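Local coordinates for putative platelet activating factor (Streptococcus pneumoniae, PDB 2HSJ), which is of unknown function but belongs to the GDSL-like lipase/acylhydrolase family and is probably an SGNH-type hydrolase acting on ester bonds, at residues 89-94 with 109-114. Sequence-based numbering, arbitrary orientation.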
# COMPACT_ATOMS: atom_id res chain seq x y z
N ILE D 89 -13.61 1.76 11.56
CA ILE D 89 -13.54 0.54 12.36
C ILE D 89 -14.88 -0.14 12.25
O ILE D 89 -15.91 0.47 12.51
CB ILE D 89 -13.28 0.88 13.85
CG1 ILE D 89 -11.87 1.44 14.02
CG2 ILE D 89 -13.51 -0.35 14.76
CD1 ILE D 89 -11.69 2.27 15.32
N PHE D 90 -14.88 -1.40 11.82
CA PHE D 90 -16.10 -2.22 11.82
C PHE D 90 -16.07 -3.04 13.08
O PHE D 90 -15.07 -3.72 13.35
CB PHE D 90 -16.14 -3.14 10.60
CG PHE D 90 -16.63 -2.47 9.36
CD1 PHE D 90 -16.06 -1.30 8.88
CD2 PHE D 90 -17.71 -3.01 8.68
CE1 PHE D 90 -16.54 -0.70 7.73
CE2 PHE D 90 -18.21 -2.42 7.53
CZ PHE D 90 -17.62 -1.26 7.05
N LEU D 91 -17.15 -3.00 13.84
CA LEU D 91 -17.22 -3.68 15.11
C LEU D 91 -18.39 -4.67 15.09
O LEU D 91 -19.56 -4.28 14.95
CB LEU D 91 -17.40 -2.64 16.21
CG LEU D 91 -17.48 -3.19 17.61
CD1 LEU D 91 -16.28 -4.07 17.92
CD2 LEU D 91 -17.60 -2.00 18.58
N LEU D 92 -18.07 -5.95 15.29
CA LEU D 92 -19.07 -7.01 15.36
C LEU D 92 -18.81 -7.77 16.64
O LEU D 92 -17.85 -8.56 16.76
CB LEU D 92 -19.01 -7.99 14.15
CG LEU D 92 -20.02 -9.14 14.23
CD1 LEU D 92 -21.49 -8.63 14.39
CD2 LEU D 92 -19.87 -9.96 12.97
N ILE D 93 -19.67 -7.55 17.62
CA ILE D 93 -19.47 -8.16 18.92
C ILE D 93 -20.77 -8.15 19.68
O ILE D 93 -21.63 -7.29 19.43
CB ILE D 93 -18.32 -7.43 19.71
CG1 ILE D 93 -17.82 -8.30 20.88
CG2 ILE D 93 -18.75 -6.00 20.12
CD1 ILE D 93 -16.46 -7.92 21.36
N GLY D 94 -20.91 -9.12 20.59
CA GLY D 94 -22.06 -9.19 21.47
C GLY D 94 -22.69 -10.55 21.51
O GLY D 94 -23.33 -10.87 22.51
N ASN D 109 -22.92 -0.44 28.13
CA ASN D 109 -21.95 0.43 28.80
C ASN D 109 -20.54 0.14 28.30
O ASN D 109 -19.76 1.06 28.07
CB ASN D 109 -21.98 0.28 30.32
CG ASN D 109 -23.16 0.98 30.94
OD1 ASN D 109 -23.83 1.79 30.30
ND2 ASN D 109 -23.44 0.66 32.20
N ASN D 110 -20.23 -1.15 28.10
CA ASN D 110 -18.93 -1.52 27.54
C ASN D 110 -18.74 -0.94 26.14
O ASN D 110 -17.70 -0.35 25.84
CB ASN D 110 -18.77 -3.04 27.48
CG ASN D 110 -18.57 -3.67 28.86
OD1 ASN D 110 -18.23 -2.99 29.82
ND2 ASN D 110 -18.77 -4.97 28.94
N LEU D 111 -19.77 -1.07 25.29
CA LEU D 111 -19.68 -0.56 23.92
C LEU D 111 -19.56 0.94 23.92
O LEU D 111 -18.80 1.51 23.14
CB LEU D 111 -20.89 -0.97 23.09
CG LEU D 111 -20.88 -2.42 22.67
CD1 LEU D 111 -22.24 -2.87 22.24
CD2 LEU D 111 -19.83 -2.63 21.53
N GLU D 112 -20.32 1.60 24.82
CA GLU D 112 -20.24 3.05 24.89
C GLU D 112 -18.84 3.50 25.28
O GLU D 112 -18.28 4.43 24.68
CB GLU D 112 -21.32 3.62 25.80
CG GLU D 112 -21.35 5.13 25.68
CD GLU D 112 -22.63 5.75 26.18
OE1 GLU D 112 -23.38 5.08 26.93
OE2 GLU D 112 -22.87 6.93 25.81
N ALA D 113 -18.23 2.80 26.24
CA ALA D 113 -16.85 3.13 26.61
C ALA D 113 -15.83 2.92 25.46
O ALA D 113 -14.87 3.68 25.31
CB ALA D 113 -16.44 2.31 27.81
N ILE D 114 -16.03 1.86 24.69
CA ILE D 114 -15.17 1.61 23.50
C ILE D 114 -15.28 2.80 22.52
O ILE D 114 -14.28 3.37 22.08
CB ILE D 114 -15.53 0.29 22.82
CG1 ILE D 114 -15.16 -0.90 23.71
CG2 ILE D 114 -14.84 0.19 21.45
CD1 ILE D 114 -15.92 -2.18 23.45
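L111 meets L91 and I93 through a single methyl, CD2. This carbon lies 3.8 Å from CD2 of L91 and 3.8 Å from CG2 of I93. Helix 104-121 here packs on one face of the parallel sheet, over strand 88-92 and the loop that follows it.

In helix order, N110 comes before the leucine, and its ND2 is hydrogen-bonded to OG1 of T70. L111 does not point its CB straight at the strand. Its CG stands opposite the carbonyl carbon (chi1 -75°), and the isobutyl end then bends closer to the strand. L91 carries its CG anti to the backbone N (chi1 -179°), which sends its methyls out from the sheet. The L91 and L111 side chains meet at a slant. I93 runs past L111 in the opposing sense and offers its branch methyl rather than the CG1 arm. The CA atoms of I93 and L111 are still 9.1 Å apart, so side chains alone span the gap. OE2 of E112 is hydrogen-bonded to OH of Y167. One turn on from L111, CG2 of I114 comes to 4.5 Å from CD2 of L91, a looser approach.

L73 of helix 70-75 touches L91, I93 and I114, while Y160 and L163 of helix 150-164 pack on L111. L91, I93 and L111 meet through buried methyl groups. The contact is purely apolar, so burial of methyls away from water is probably what it contributes to joining helix and sheet, as in the hydrophobic layers of an alpha/beta/alpha fold.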